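Local coordinates for protein glycoside hydrolase family 31 (Trueperella pyogenes, PDB 5I0F) that breaks down cycloalternan, probably as a retaining glycoside hydrolase of family 31 that works through a covalent glycosyl-enzyme intermediate, at residues Gln103-Tyr108 and Phe124-Ser129; Ser150-Val155 and Arg162-Leu167; Tyr575-Ala580 and Arg716-Asp721. All blocks are in the same frame, centred on the assembly; numbering follows the deposited sequence.

Contact 1 (Gln103-Tyr108 and Phe124-Ser129)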
loop_
_atom_site.group_PDB
_atom_site.type_symbol
_atom_site.label_atom_id
_atom_site.label_comp_id
_atom_site.label_asym_id
_atom_site.label_seq_id
_atom_site.Cartn_x
_atom_site.Cartn_y
_atom_site.Cartn_z
ATOM N N GLN A 103 4.345 36.909 14.785
ATOM C CA GLN A 103 3.837 37.245 16.119
ATOM C C GLN A 103 2.764 36.220 16.454
ATOM O O GLN A 103 1.972 35.845 15.578
ATOM C CB GLN A 103 3.232 38.656 16.143
ATOM C CG GLN A 103 4.134 39.773 15.640
ATOM C CD GLN A 103 3.437 41.129 15.582
ATOM O OE1 GLN A 103 2.294 41.277 16.019
ATOM N NE2 GLN A 103 4.131 42.136 15.041
ATOM N N ASP A 104 2.741 35.749 17.695
ATOM C CA ASP A 104 1.693 34.834 18.121
ATOM C C ASP A 104 0.360 35.573 18.266
ATOM O O ASP A 104 0.323 36.771 18.548
ATOM C CB ASP A 104 2.053 34.139 19.427
ATOM C CG ASP A 104 3.234 33.205 19.284
ATOM O OD1 ASP A 104 3.640 32.912 18.136
ATOM O OD2 ASP A 104 3.761 32.779 20.331
ATOM N N ALA A 105 -0.720 34.836 18.042
ATOM C CA ALA A 105 -2.062 35.411 18.019
ATOM C C ALA A 105 -3.084 34.369 18.411
ATOM O O ALA A 105 -2.763 33.196 18.623
ATOM C CB ALA A 105 -2.367 35.954 16.624
ATOM N N THR A 106 -4.325 34.814 18.490
ATOM C CA THR A 106 -5.450 33.920 18.629
ATOM C C THR A 106 -6.476 34.335 17.566
ATOM O O THR A 106 -6.472 35.488 17.126
ATOM C CB THR A 106 -5.992 33.967 20.076
ATOM O OG1 THR A 106 -6.937 32.917 20.254
ATOM C CG2 THR A 106 -6.663 35.263 20.381
ATOM N N TYR A 107 -7.325 33.415 17.127
ATOM C CA TYR A 107 -8.380 33.777 16.172
ATOM C C TYR A 107 -9.671 33.040 16.455
ATOM O O TYR A 107 -9.677 31.997 17.102
ATOM C CB TYR A 107 -7.936 33.581 14.695
ATOM C CG TYR A 107 -7.586 32.153 14.328
ATOM C CD1 TYR A 107 -6.318 31.641 14.570
ATOM C CD2 TYR A 107 -8.534 31.307 13.748
ATOM C CE1 TYR A 107 -6.007 30.318 14.261
ATOM C CE2 TYR A 107 -8.230 29.986 13.431
ATOM C CZ TYR A 107 -6.962 29.492 13.679
ATOM O OH TYR A 107 -6.662 28.173 13.385
ATOM N N TYR A 108 -10.770 33.632 15.994
ATOM C CA TYR A 108 -12.080 33.013 16.080
ATOM C C TYR A 108 -12.944 33.474 14.921
ATOM O O TYR A 108 -12.603 34.435 14.223
ATOM C CB TYR A 108 -12.729 33.301 17.435
ATOM C CG TYR A 108 -13.183 34.740 17.671
ATOM C CD1 TYR A 108 -14.457 35.153 17.307
ATOM C CD2 TYR A 108 -12.338 35.672 18.290
ATOM C CE1 TYR A 108 -14.878 36.461 17.527
ATOM C CE2 TYR A 108 -12.751 36.980 18.512
ATOM C CZ TYR A 108 -14.023 37.358 18.131
ATOM O OH TYR A 108 -14.445 38.634 18.329
ATOM N N PHE A 124 -8.921 29.866 18.722
ATOM C CA PHE A 124 -7.831 29.011 18.254
ATOM C C PHE A 124 -6.473 29.732 18.311
ATOM O O PHE A 124 -6.396 30.918 18.002
ATOM C CB PHE A 124 -8.089 28.597 16.799
ATOM C CG PHE A 124 -9.335 27.767 16.607
ATOM C CD1 PHE A 124 -9.295 26.385 16.745
ATOM C CD2 PHE A 124 -10.547 28.366 16.268
ATOM C CE1 PHE A 124 -10.441 25.616 16.568
ATOM C CE2 PHE A 124 -11.684 27.602 16.066
ATOM C CZ PHE A 124 -11.636 26.230 16.218
ATOM N N PRO A 125 -5.392 29.009 18.657
ATOM C CA PRO A 125 -4.075 29.625 18.670
ATOM C C PRO A 125 -3.452 29.734 17.274
ATOM O O PRO A 125 -3.612 28.836 16.450
ATOM C CB PRO A 125 -3.261 28.662 19.528
ATOM C CG PRO A 125 -3.853 27.330 19.222
ATOM C CD PRO A 125 -5.319 27.581 19.024
ATOM N N LEU A 126 -2.727 30.823 17.044
ATOM C CA LEU A 126 -1.889 30.986 15.872
ATOM C C LEU A 126 -0.454 31.234 16.354
ATOM O O LEU A 126 -0.173 32.268 16.987
ATOM C CB LEU A 126 -2.389 32.152 15.025
ATOM C CG LEU A 126 -1.632 32.472 13.731
ATOM C CD1 LEU A 126 -1.553 31.250 12.833
ATOM C CD2 LEU A 126 -2.282 33.637 13.007
ATOM N N THR A 127 0.434 30.273 16.101
ATOM C CA THR A 127 1.840 30.375 16.512
ATOM C C THR A 127 2.717 30.110 15.298
ATOM O O THR A 127 3.090 28.968 15.036
ATOM C CB THR A 127 2.191 29.398 17.631
ATOM O OG1 THR A 127 1.877 28.073 17.216
ATOM C CG2 THR A 127 1.408 29.712 18.886
ATOM N N PRO A 128 3.035 31.167 14.538
ATOM C CA PRO A 128 3.823 31.007 13.331
ATOM C C PRO A 128 5.208 30.415 13.594
ATOM O O PRO A 128 5.811 30.649 14.653
ATOM C CB PRO A 128 3.946 32.429 12.785
ATOM C CG PRO A 128 2.808 33.168 13.375
ATOM C CD PRO A 128 2.598 32.560 14.731
ATOM N N SER A 129 5.669 29.640 12.619
ATOM C CA SER A 129 6.945 28.985 12.648
ATOM C C SER A 129 7.929 29.664 11.695
ATOM O O SER A 129 7.529 30.385 10.777
ATOM C CB SER A 129 6.791 27.510 12.238
ATOM O OG SER A 129 6.085 26.770 13.226
HETATM O O HOH W 1 5.677 31.162 17.374
HETATM O O HOH W 2 -5.144 26.880 15.321
#

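Contact 2 (Ser150-Val155 and Arg162-Leu167)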
loop_
_atom_site.group_PDB
_atom_site.type_symbol
_atom_site.label_atom_id
_atom_site.label_comp_id
_atom_site.label_asym_id
_atom_site.label_seq_id
_atom_site.Cartn_x
_atom_site.Cartn_y
_atom_site.Cartn_z
ATOM N N SER A 150 23.807 21.621 7.028
ATOM C CA SER A 150 22.507 21.586 6.348
ATOM C C SER A 150 21.254 21.617 7.247
ATOM O O SER A 150 20.236 22.126 6.813
ATOM C CB SER A 150 22.460 20.387 5.383
ATOM O OG SER A 150 22.319 19.142 6.062
ATOM N N PRO A 151 21.313 21.119 8.501
ATOM C CA PRO A 151 20.054 21.077 9.270
ATOM C C PRO A 151 19.339 22.415 9.499
ATOM O O PRO A 151 19.941 23.377 9.970
ATOM C CB PRO A 151 20.468 20.458 10.609
ATOM C CG PRO A 151 21.680 19.658 10.299
ATOM C CD PRO A 151 22.405 20.449 9.237
ATOM N N LEU A 152 18.070 22.475 9.129
ATOM C CA LEU A 152 17.184 23.594 9.465
ATOM C C LEU A 152 15.959 23.070 10.224
ATOM O O LEU A 152 15.328 22.101 9.787
ATOM C CB LEU A 152 16.737 24.298 8.192
ATOM C CG LEU A 152 17.789 25.138 7.452
ATOM C CD1 LEU A 152 17.254 25.574 6.093
ATOM C CD2 LEU A 152 18.198 26.340 8.278
ATOM N N TRP A 153 15.604 23.734 11.325
ATOM C CA TRP A 153 14.552 23.256 12.254
ATOM C C TRP A 153 13.386 24.224 12.196
ATOM O O TRP A 153 13.596 25.433 12.307
ATOM C CB TRP A 153 15.113 23.158 13.682
ATOM C CG TRP A 153 16.331 22.279 13.774
ATOM C CD1 TRP A 153 17.628 22.655 13.600
ATOM C CD2 TRP A 153 16.348 20.873 14.042
ATOM N NE1 TRP A 153 18.466 21.564 13.746
ATOM C CE2 TRP A 153 17.703 20.459 14.029
ATOM C CE3 TRP A 153 15.349 19.922 14.333
ATOM C CZ2 TRP A 153 18.087 19.129 14.256
ATOM C CZ3 TRP A 153 15.726 18.603 14.556
ATOM C CH2 TRP A 153 17.100 18.215 14.519
ATOM N N LEU A 154 12.173 23.702 11.982
ATOM C CA LEU A 154 10.976 24.528 11.857
ATOM C C LEU A 154 10.408 24.738 13.259
ATOM O O LEU A 154 9.808 23.825 13.833
ATOM C CB LEU A 154 9.951 23.891 10.912
ATOM C CG LEU A 154 8.707 24.750 10.615
ATOM C CD1 LEU A 154 9.079 26.067 9.950
ATOM C CD2 LEU A 154 7.706 23.975 9.767
ATOM N N VAL A 155 10.592 25.943 13.789
ATOM C CA VAL A 155 10.322 26.223 15.202
ATOM C C VAL A 155 9.302 27.335 15.411
ATOM O O VAL A 155 9.277 28.313 14.671
ATOM C CB VAL A 155 11.597 26.592 15.993
ATOM C CG1 VAL A 155 12.566 25.417 16.020
ATOM C CG2 VAL A 155 12.260 27.859 15.455
ATOM N N ARG A 162 9.257 20.290 12.387
ATOM C CA ARG A 162 9.900 19.551 11.278
ATOM C C ARG A 162 11.393 19.855 11.244
ATOM O O ARG A 162 11.859 20.836 11.839
ATOM C CB ARG A 162 9.282 19.934 9.930
ATOM C CG ARG A 162 7.822 19.528 9.763
ATOM C CD ARG A 162 7.447 19.239 8.317
ATOM N NE ARG A 162 7.539 20.439 7.494
ATOM C CZ ARG A 162 6.608 21.386 7.409
ATOM N NH1 ARG A 162 5.480 21.324 8.111
ATOM N NH2 ARG A 162 6.816 22.428 6.620
ATOM N N VAL A 163 12.144 19.029 10.530
ATOM C CA VAL A 163 13.550 19.328 10.289
ATOM C C VAL A 163 13.850 19.000 8.848
ATOM O O VAL A 163 13.272 18.070 8.296
ATOM C CB VAL A 163 14.472 18.546 11.248
ATOM C CG1 VAL A 163 14.306 17.031 11.104
ATOM C CG2 VAL A 163 15.937 18.940 11.065
ATOM N N LYS A 164 14.740 19.761 8.234
ATOM C CA LYS A 164 15.292 19.323 6.965
ATOM C C LYS A 164 16.806 19.349 6.966
ATOM O O LYS A 164 17.439 20.129 7.681
ATOM C CB LYS A 164 14.696 20.072 5.773
ATOM C CG LYS A 164 14.936 21.544 5.737
ATOM C CD LYS A 164 13.897 22.234 4.852
ATOM C CE LYS A 164 14.173 23.733 4.845
ATOM N NZ LYS A 164 13.280 24.475 3.925
ATOM N N PHE A 165 17.372 18.451 6.182
ATOM C CA PHE A 165 18.822 18.309 6.081
ATOM C C PHE A 165 19.158 17.644 4.748
ATOM O O PHE A 165 18.250 17.235 4.016
ATOM C CB PHE A 165 19.382 17.542 7.295
ATOM C CG PHE A 165 18.904 16.132 7.403
ATOM C CD1 PHE A 165 17.729 15.827 8.088
ATOM C CD2 PHE A 165 19.617 15.100 6.801
ATOM C CE1 PHE A 165 17.289 14.508 8.184
ATOM C CE2 PHE A 165 19.180 13.785 6.885
ATOM C CZ PHE A 165 18.014 13.489 7.585
ATOM N N ALA A 166 20.443 17.571 4.423
ATOM C CA ALA A 166 20.877 17.094 3.115
ATOM C C ALA A 166 21.965 16.053 3.198
ATOM O O ALA A 166 22.778 16.035 4.141
ATOM C CB ALA A 166 21.336 18.249 2.249
ATOM N N LEU A 167 21.962 15.185 2.186
ATOM C CA LEU A 167 23.033 14.235 1.938
ATOM C C LEU A 167 23.621 14.466 0.548
ATOM O O LEU A 167 22.895 14.762 -0.423
ATOM C CB LEU A 167 22.507 12.804 2.005
ATOM C CG LEU A 167 21.678 12.405 3.217
ATOM C CD1 LEU A 167 21.258 10.956 3.033
ATOM C CD2 LEU A 167 22.474 12.564 4.495
#

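Contact 3 (Tyr575-Ala580 and Arg716-Asp721)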
loop_
_atom_site.group_PDB
_atom_site.type_symbol
_atom_site.label_atom_id
_atom_site.label_comp_id
_atom_site.label_asym_id
_atom_site.label_seq_id
_atom_site.Cartn_x
_atom_site.Cartn_y
_atom_site.Cartn_z
ATOM N N TYR A 575 -3.450 -9.988 -21.689
ATOM C CA TYR A 575 -3.557 -11.169 -20.826
ATOM C C TYR A 575 -2.407 -12.142 -21.092
ATOM O O TYR A 575 -1.744 -12.581 -20.162
ATOM C CB TYR A 575 -4.890 -11.864 -20.985
ATOM C CG TYR A 575 -5.190 -12.909 -19.909
ATOM C CD1 TYR A 575 -5.721 -12.538 -18.674
ATOM C CD2 TYR A 575 -4.970 -14.252 -20.143
ATOM C CE1 TYR A 575 -6.027 -13.483 -17.703
ATOM C CE2 TYR A 575 -5.284 -15.208 -19.177
ATOM C CZ TYR A 575 -5.804 -14.823 -17.965
ATOM O OH TYR A 575 -6.118 -15.791 -17.022
ATOM N N ALA A 576 -2.130 -12.412 -22.357
ATOM C CA ALA A 576 -1.021 -13.290 -22.722
ATOM C C ALA A 576 0.321 -12.823 -22.216
ATOM O O ALA A 576 1.066 -13.620 -21.638
ATOM C CB ALA A 576 -0.961 -13.490 -24.224
ATOM N N ARG A 577 0.658 -11.553 -22.445
ATOM C CA ARG A 577 1.975 -11.049 -22.048
ATOM C C ARG A 577 2.098 -10.978 -20.522
ATOM O O ARG A 577 3.141 -11.304 -19.963
ATOM C CB ARG A 577 2.266 -9.671 -22.645
ATOM C CG ARG A 577 2.333 -9.588 -24.155
ATOM C CD ARG A 577 3.283 -10.592 -24.757
ATOM N NE ARG A 577 3.624 -10.283 -26.141
ATOM C CZ ARG A 577 4.369 -11.056 -26.929
ATOM N NH1 ARG A 577 4.867 -12.218 -26.498
ATOM N NH2 ARG A 577 4.629 -10.657 -28.176
ATOM N N ALA A 578 1.026 -10.585 -19.862
ATOM C CA ALA A 578 1.019 -10.448 -18.419
ATOM C C ALA A 578 1.054 -11.804 -17.721
ATOM O O ALA A 578 1.691 -11.952 -16.672
ATOM C CB ALA A 578 -0.206 -9.665 -17.976
ATOM N N PHE A 579 0.352 -12.788 -18.290
ATOM C CA PHE A 579 0.347 -14.147 -17.726
ATOM C C PHE A 579 1.770 -14.740 -17.810
ATOM O O PHE A 579 2.259 -15.336 -16.848
ATOM C CB PHE A 579 -0.700 -15.026 -18.426
ATOM C CG PHE A 579 -1.117 -16.260 -17.646
ATOM C CD1 PHE A 579 -0.320 -17.396 -17.624
ATOM C CD2 PHE A 579 -2.340 -16.297 -16.987
ATOM C CE1 PHE A 579 -0.716 -18.536 -16.936
ATOM C CE2 PHE A 579 -2.752 -17.437 -16.298
ATOM C CZ PHE A 579 -1.931 -18.555 -16.253
ATOM N N ALA A 580 2.442 -14.535 -18.948
ATOM C CA ALA A 580 3.832 -14.994 -19.132
ATOM C C ALA A 580 4.773 -14.316 -18.128
ATOM O O ALA A 580 5.603 -14.968 -17.479
ATOM C CB ALA A 580 4.286 -14.745 -20.565
ATOM N N ARG A 716 15.118 -11.250 -29.788
ATOM C CA ARG A 716 14.417 -12.537 -29.675
ATOM C C ARG A 716 13.064 -12.360 -30.348
ATOM O O ARG A 716 12.355 -11.396 -30.036
ATOM C CB ARG A 716 14.197 -12.833 -28.172
ATOM C CG ARG A 716 13.468 -14.119 -27.778
ATOM C CD ARG A 716 14.294 -15.275 -28.219
ATOM N NE ARG A 716 13.946 -16.603 -27.739
ATOM C CZ ARG A 716 13.069 -17.431 -28.295
ATOM N NH1 ARG A 716 12.230 -17.049 -29.255
ATOM N NH2 ARG A 716 12.998 -18.656 -27.821
ATOM N N ALA A 717 12.705 -13.276 -31.251
ATOM C CA ALA A 717 11.308 -13.433 -31.676
ATOM C C ALA A 717 10.414 -13.692 -30.441
ATOM O O ALA A 717 10.760 -14.527 -29.607
ATOM C CB ALA A 717 11.175 -14.590 -32.667
ATOM N N VAL A 718 9.273 -13.010 -30.342
ATOM C CA VAL A 718 8.373 -13.181 -29.191
ATOM C C VAL A 718 6.914 -13.483 -29.581
ATOM O O VAL A 718 6.007 -12.655 -29.408
ATOM C CB VAL A 718 8.462 -11.986 -28.204
ATOM C CG1 VAL A 718 9.784 -12.025 -27.455
ATOM C CG2 VAL A 718 8.285 -10.643 -28.895
ATOM N N GLY A 719 6.682 -14.698 -30.074
ATOM C CA GLY A 719 5.319 -15.217 -30.152
ATOM C C GLY A 719 4.727 -15.228 -28.737
ATOM O O GLY A 719 5.457 -15.097 -27.745
ATOM N N TRP A 720 3.422 -15.424 -28.620
ATOM C CA TRP A 720 2.786 -15.349 -27.295
ATOM C C TRP A 720 3.234 -16.466 -26.346
ATOM O O TRP A 720 3.134 -16.321 -25.133
ATOM C CB TRP A 720 1.268 -15.340 -27.442
ATOM C CG TRP A 720 0.706 -14.074 -28.048
ATOM C CD1 TRP A 720 1.393 -13.052 -28.650
ATOM C CD2 TRP A 720 -0.676 -13.722 -28.118
ATOM N NE1 TRP A 720 0.516 -12.101 -29.102
ATOM C CE2 TRP A 720 -0.761 -12.485 -28.782
ATOM C CE3 TRP A 720 -1.857 -14.353 -27.697
ATOM C CZ2 TRP A 720 -1.990 -11.838 -29.022
ATOM C CZ3 TRP A 720 -3.086 -13.701 -27.930
ATOM C CH2 TRP A 720 -3.128 -12.453 -28.585
ATOM N N ASP A 721 3.744 -17.564 -26.899
ATOM C CA ASP A 721 4.321 -18.661 -26.117
ATOM C C ASP A 721 5.754 -18.421 -25.635
ATOM O O ASP A 721 6.329 -19.302 -25.003
ATOM C CB ASP A 721 4.223 -19.999 -26.870
ATOM C CG ASP A 721 4.835 -19.962 -28.238
ATOM O OD1 ASP A 721 5.225 -18.897 -28.754
ATOM O OD2 ASP A 721 4.890 -21.032 -28.849
HETATM O O HOH W 3 2.833 -14.028 -23.851
#

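Contact 1 (Gln103-Tyr108 and Phe124-Ser129)
Phe124 CB sits over one face of the Tyr107 ring, 3.7 Å from its centroid. Tyr107 CZ is the nearest ring atom, 3.4 Å from Phe124 CB. Tyr107 CG stands between its backbone N and carbonyl carbon (chi1 62°), which swings the ring across to the partner strand. The Tyr107 and Phe124 rings are near parallel, planes at 23°, but slid apart with little overlap. Leu126 CB meets the edge of the Tyr107 ring at CD1, and Ala105 CB packs against Leu126 CB on the same side of the sheet as both rings. His4 meets both rings, and its NE2 is hydrogen-bonded to Tyr107 OH. A water also joins Tyr107 OH to Pro125 O.

Around this centre runs an antiparallel ladder: Ala105 pairs with Leu126 and Tyr107 with Phe124, Tyr107 N lying 2.8 Å from Phe124 O. At the polar edge a second water bridges Asp104 OD1 and Pro128 O, just beyond the strands, while Asp104 OD2 bonds Ser157. Gln103 O is buried near Pro128 CD without a polar partner. The backbone N-H and C=O groups of the four laddered residues are paired, so apolar contact seals the ring side; His4 and water satisfy Tyr107 OH.

Contact 2 (Ser150-Val155 and Arg162-Leu167)
Leu152 and Lys164 form an antiparallel hydrogen-bonded pair, and the strands 152-155 and 162-167 run at 163° to each other, 4.7 Å apart at the closest approach of their axes. Leu152 N gives a bond of 2.8 Å to Lys164 O, and Lys164 N answers to Leu152 O. Both donors lie in the carbonyl planes of their acceptors. Leu154 N also bonds Arg162 O.

Trp153 and Val163 form the non-hydrogen-bonded pair between them. Their side chains lie side by side and point the same way. Val163 CG2 stands over the six-membered ring of Trp153, 3.4 Å from its centroid and only 9° off the normal. This is a close CH-pi contact. Val163 CG2 is anti to its backbone N. Ile139 of another sheet packs on Trp153 and Phe165.

On the other face, Leu154 CD2 lies over the guanidinium of Arg162, 3.6 Å from NH2 and toward the rim of the group. The bend of Arg162 at chi3 (-65°) turns the flat group so that a face meets Leu154 CD2. Arg162 NE makes a salt bridge with Glu251 of the next strand. Lys164 is extended beyond CG; its CE passes Leu152 CD1 at 3.8 Å, and its charged end makes a cation-pi contact with Trp131.

At the end of the ladder away from the turn a side chain replaces the backbone acceptor. Ala166 N donates to Ser150 OG at 2.9 Å, and Ser150 OG also bonds Ile147 O. Pro151 has no N-H to give, but its CA lies 3.2 Å from Lys164 O. The hairpin thus turns an apolar face to a second sheet; on the other, the charge of Arg162 is paired with Glu251 and that of Lys164 rests on the Trp131 ring.

Contact 3 (Tyr575-Ala580 and Arg716-Asp721)
Arg577 of the helix reaches the backbone carbonyls of Val718 and Gly719, and these are the direct hydrogen bonds of the contact. Arg577 NH2 to Val718 O is short and fairly straight, 2.7 Å with 159° at the hydrogen. Here the acceptor lies in the guanidinium plane and the donor in the carbonyl plane. Arg577 NH1 bonds Gly719 O at 3.2 Å, with the donor well above that carbonyl plane. A weak bond from Arg577 NH1 to Val718 O adds to the grip. The arginine chain bends at chi2 (-53°) and then runs out straight, which brings its end to the two carbonyls.

The packing is built round Trp720. Its CD1 lies over the centre of one guanidinium face, 4.0 Å from Arg577 CZ, with the two planes 56° apart. Ala576 CB touches the same indole at Trp720 CE3, 3.7 Å away. Val718 CG2 approaches Arg577 NH2 at 3.7 Å. Ala572 and Glu573, one turn earlier in the helix, also touch Trp720.

Water makes the third link. One molecule donates to Trp720 O at 2.6 Å and, weakly, to Ala576 O. Tyr625 OH of helix 617-646 bonds Trp720 O as well.

The contact joins helix 572-583 of the TIM-barrel domain to the segment following strand 712-717 in the C-terminal domain. A buried arginine charge is met here by neutral carbonyls, whose dipoles probably offset part of the charge. CD1 of the indole rests over the guanidinium, so one side chain both bonds and packs across the domain boundary.

How the contacts relate
The three contacts follow one another along the chain. Contact 1 is the hairpin of strands 105-113 and 118-126 in the antiparallel sheet of the N-terminal part. Contact 2 is the hairpin of strands 152-155 and 160-168 in a different antiparallel sheet. Their centres are about 23 Å apart, yet they touch where Ser129 CB packs on Leu154 CD1 at 3.5 Å. Residues 124-129 lead straight into strand 130-132, which pairs with 152-155, so the chain passes directly from the first sheet to the second. Contact 3, its centre about 62 Å from contact 1 and 49 Å from contact 2, joins barrel and C-terminal domain on the opposite side of the chain's centre from contact 1.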